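Local coordinates for WAP, Kazal, immunoglobulin, Kunitz and NTR domain-containing protein 2 (Mus musculus, PDB 6MAA), which inhibits mature myostatin (GDF8) and GDF11, and in its full multidomain form probably also restrains serine proteases and metalloproteases, at residues A[27-32]-A[43-48]. Numbering follows the deposited sequence.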
ATOM      1  N   PHE A  27      -7.585  -2.554 -11.715  1.00  8.99           N
ATOM      2  CA  PHE A  27      -7.925  -1.681 -10.606  1.00  8.98           C
ATOM      3  C   PHE A  27      -6.652  -1.112 -10.000  1.00  9.67           C
ATOM      4  O   PHE A  27      -5.586  -1.727 -10.074  1.00 11.19           O
ATOM      5  CB  PHE A  27      -8.717  -2.437  -9.533  1.00  9.49           C
ATOM      6  CG  PHE A  27     -10.072  -2.875  -9.998  1.00  8.84           C
ATOM      7  CD1 PHE A  27     -11.163  -2.029  -9.889  1.00 10.11           C
ATOM      8  CD2 PHE A  27     -10.252  -4.121 -10.568  1.00 10.32           C
ATOM      9  CE1 PHE A  27     -12.419  -2.428 -10.334  1.00  9.87           C
ATOM     10  CE2 PHE A  27     -11.495  -4.520 -11.018  1.00 10.73           C
ATOM     11  CZ  PHE A  27     -12.582  -3.679 -10.895  1.00  9.78           C
ATOM     12  N   MET A  28      -6.780   0.073  -9.409  1.00  9.93           N
ATOM     13  CA  MET A  28      -5.703   0.687  -8.651  1.00 10.88           C
ATOM     14  C   MET A  28      -6.276   1.263  -7.369  1.00  9.76           C
ATOM     15  O   MET A  28      -7.430   1.692  -7.321  1.00 11.44           O
ATOM     16  CB  MET A  28      -5.028   1.804  -9.465  1.00 17.60           C
ATOM     17  CG  MET A  28      -3.723   2.326  -8.872  1.00 25.37           C
ATOM     18  SD  MET A  28      -2.973   3.587  -9.920  1.00 36.96           S
ATOM     19  CE  MET A  28      -4.121   4.937  -9.680  1.00 25.40           C
ATOM     20  N   CYS A  29      -5.459   1.275  -6.329  1.00 12.13           N
ATOM     21  CA  CYS A  29      -5.833   1.845  -5.043  1.00 12.54           C
ATOM     22  C   CYS A  29      -5.047   3.132  -4.845  1.00 13.36           C
ATOM     23  O   CYS A  29      -3.812   3.108  -4.809  1.00 15.94           O
ATOM     24  CB  CYS A  29      -5.543   0.843  -3.931  1.00 12.33           C
ATOM     25  SG  CYS A  29      -6.638  -0.593  -3.990  1.00 13.71           S
ATOM     26  N   LEU A  30      -5.764   4.253  -4.721  1.00 13.52           N
ATOM     27  CA  LEU A  30      -5.097   5.552  -4.648  1.00 15.78           C
ATOM     28  C   LEU A  30      -4.329   5.743  -3.348  1.00 15.89           C
ATOM     29  O   LEU A  30      -3.352   6.501  -3.319  1.00 17.77           O
ATOM     30  CB  LEU A  30      -6.107   6.688  -4.827  1.00 17.50           C
ATOM     31  CG  LEU A  30      -6.765   6.844  -6.200  1.00 19.82           C
ATOM     32  CD1 LEU A  30      -7.732   8.011  -6.189  1.00 21.33           C
ATOM     33  CD2 LEU A  30      -5.712   7.046  -7.268  1.00 23.10           C
ATOM     34  N   GLN A  31      -4.749   5.087  -2.267  1.00 14.86           N
ATOM     35  CA  GLN A  31      -4.123   5.303  -0.969  1.00 15.08           C
ATOM     36  C   GLN A  31      -2.675   4.839  -0.981  1.00 14.16           C
ATOM     37  O   GLN A  31      -2.369   3.697  -1.333  1.00 14.69           O
ATOM     38  CB  GLN A  31      -4.893   4.552   0.115  1.00 14.83           C
ATOM     39  CG  GLN A  31      -4.173   4.472   1.452  1.00 15.53           C
ATOM     40  CD  GLN A  31      -3.989   5.831   2.105  1.00 16.01           C
ATOM     41  OE1 GLN A  31      -4.950   6.581   2.278  1.00 18.92           O
ATOM     42  NE2 GLN A  31      -2.752   6.151   2.478  1.00 15.23           N
ATOM     43  N   GLN A  32      -1.783   5.741  -0.586  1.00 13.95           N
ATOM     44  CA  GLN A  32      -0.378   5.407  -0.412  1.00 13.64           C
ATOM     45  C   GLN A  32      -0.230   4.205   0.514  1.00 13.32           C
ATOM     46  O   GLN A  32      -0.838   4.154   1.586  1.00 13.28           O
ATOM     47  CB  GLN A  32       0.303   6.626   0.201  1.00 14.16           C
ATOM     48  CG  GLN A  32       1.750   6.462   0.523  1.00 12.83           C
ATOM     49  CD  GLN A  32       2.324   7.747   1.048  1.00 12.94           C
ATOM     50  OE1 GLN A  32       1.607   8.737   1.190  1.00 14.86           O
ATOM     51  NE2 GLN A  32       3.615   7.746   1.349  1.00 13.22           N
ATOM     52  N   PRO A  43     -13.010  -6.480  -5.902  1.00 10.23           N
ATOM     53  CA  PRO A  43     -11.776  -5.757  -5.573  1.00 11.10           C
ATOM     54  C   PRO A  43     -11.973  -4.853  -4.366  1.00 11.23           C
ATOM     55  O   PRO A  43     -12.994  -4.173  -4.234  1.00 13.31           O
ATOM     56  CB  PRO A  43     -11.503  -4.931  -6.836  1.00 11.93           C
ATOM     57  CG  PRO A  43     -12.844  -4.707  -7.423  1.00 13.87           C
ATOM     58  CD  PRO A  43     -13.613  -5.989  -7.156  1.00 12.36           C
ATOM     59  N   VAL A  44     -10.975  -4.862  -3.479  1.00 10.78           N
ATOM     60  CA  VAL A  44     -10.924  -4.000  -2.305  1.00 12.09           C
ATOM     61  C   VAL A  44      -9.488  -3.508  -2.163  1.00 12.19           C
ATOM     62  O   VAL A  44      -8.562  -4.058  -2.761  1.00 13.74           O
ATOM     63  CB  VAL A  44     -11.367  -4.744  -1.019  1.00 14.16           C
ATOM     64  CG1 VAL A  44     -12.817  -5.226  -1.128  1.00 16.26           C
ATOM     65  CG2 VAL A  44     -10.432  -5.911  -0.732  1.00 16.77           C
ATOM     66  N   CYS A  45      -9.301  -2.460  -1.363  1.00 13.24           N
ATOM     67  CA  CYS A  45      -7.977  -1.911  -1.092  1.00 13.42           C
ATOM     68  C   CYS A  45      -7.551  -2.246   0.330  1.00 14.28           C
ATOM     69  O   CYS A  45      -8.327  -2.064   1.276  1.00 19.01           O
ATOM     70  CB  CYS A  45      -7.960  -0.397  -1.304  1.00 15.54           C
ATOM     71  SG  CYS A  45      -8.281   0.064  -3.008  1.00 16.34           S
ATOM     72  N   LYS A  46      -6.324  -2.746   0.472  1.00 14.50           N
ATOM     73  CA  LYS A  46      -5.773  -3.142   1.762  1.00 16.19           C
ATOM     74  C   LYS A  46      -4.334  -2.659   1.867  1.00 15.04           C
ATOM     75  O   LYS A  46      -3.638  -2.518   0.863  1.00 15.95           O
ATOM     76  CB  LYS A  46      -5.798  -4.671   1.926  1.00 19.94           C
ATOM     77  CG  LYS A  46      -7.168  -5.292   1.757  1.00 24.65           C
ATOM     78  CD  LYS A  46      -8.092  -4.868   2.883  1.00 28.76           C
ATOM     79  CE  LYS A  46      -9.315  -5.767   2.959  1.00 32.10           C
ATOM     80  NZ  LYS A  46      -8.929  -7.186   3.178  1.00 33.15           N
ATOM     81  N   CYS A  47      -3.887  -2.434   3.099  1.00 14.59           N
ATOM     82  CA  CYS A  47      -2.513  -2.011   3.336  1.00 14.65           C
ATOM     83  C   CYS A  47      -1.552  -3.191   3.206  1.00 16.22           C
ATOM     84  O   CYS A  47      -1.810  -4.279   3.726  1.00 18.08           O
ATOM     85  CB  CYS A  47      -2.381  -1.390   4.726  1.00 14.88           C
ATOM     86  SG  CYS A  47      -3.360   0.120   4.989  1.00 16.39           S
ATOM     87  N   LYS A  48      -0.419  -2.957   2.532  1.00 15.49           N
ATOM     88  CA  LYS A  48       0.540  -4.035   2.273  1.00 17.42           C
ATOM     89  C   LYS A  48       1.247  -4.501   3.549  1.00 17.72           C
ATOM     90  O   LYS A  48       1.333  -5.705   3.816  1.00 17.41           O
ATOM     91  CB  LYS A  48       1.552  -3.593   1.213  1.00 19.51           C
ATOM     92  CG  LYS A  48       0.965  -3.511  -0.181  1.00 21.77           C
ATOM     93  CD  LYS A  48       1.972  -2.987  -1.188  1.00 23.63           C
ATOM     94  CE  LYS A  48       2.153  -1.481  -1.061  1.00 26.07           C
ATOM     95  NZ  LYS A  48       2.983  -0.917  -2.165  1.00 28.03           N
TER
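Phe27 lays one face of its ring over the pyrrolidine of Pro43. Pro43 CG stands 3.7 Å from the centroid of the Phe27 ring and only 13° off its normal, which meets the definition of a CH-pi contact. The nearest single pair is Phe27 CZ to Pro43 CG at 3.6 Å, while Pro43 CB lies farther back, 4.0 Å from Phe27 CG. Phe27 CG lies anti to the carbonyl carbon (chi1 -66°), which sends the ring toward Pro43; the second torsion, near a right angle, then sets the turn of its face.

Two residues along each segment, the link becomes covalent: Cys29 SG and Cys45 SG are bonded at 2.0 Å. The torsion about this S-S bond, -91°, is close to the relaxed right-angle value for a disulfide, so the bridge shows no sign of twist strain. At the bridge the CA atoms of Cys29 and Cys45 are 5.9 Å apart, against 7.5 Å between those of Phe27 and Pro43. No hydrogen bond joins the two segments; the direct contacts between them are the disulfide and the Phe27-Pro43 packing.

Within 27-32, Gln31 NE2 donates to a lone pair of Gln32 O at 2.9 Å, lying in the plane of that carbonyl, and also bonds Ile81 O.

The Cys29-Cys45 disulfide belongs to the N-terminal, EGF-like part of the follistatin domain. It fastens the irregular 27-32 segment across strand 42-47, which pairs antiparallel with strand 34-39, while Gln32 reaches Asp73 on helix 69-79 and Cys47 is disulfide-bonded to Cys77 of that same Kazal helix.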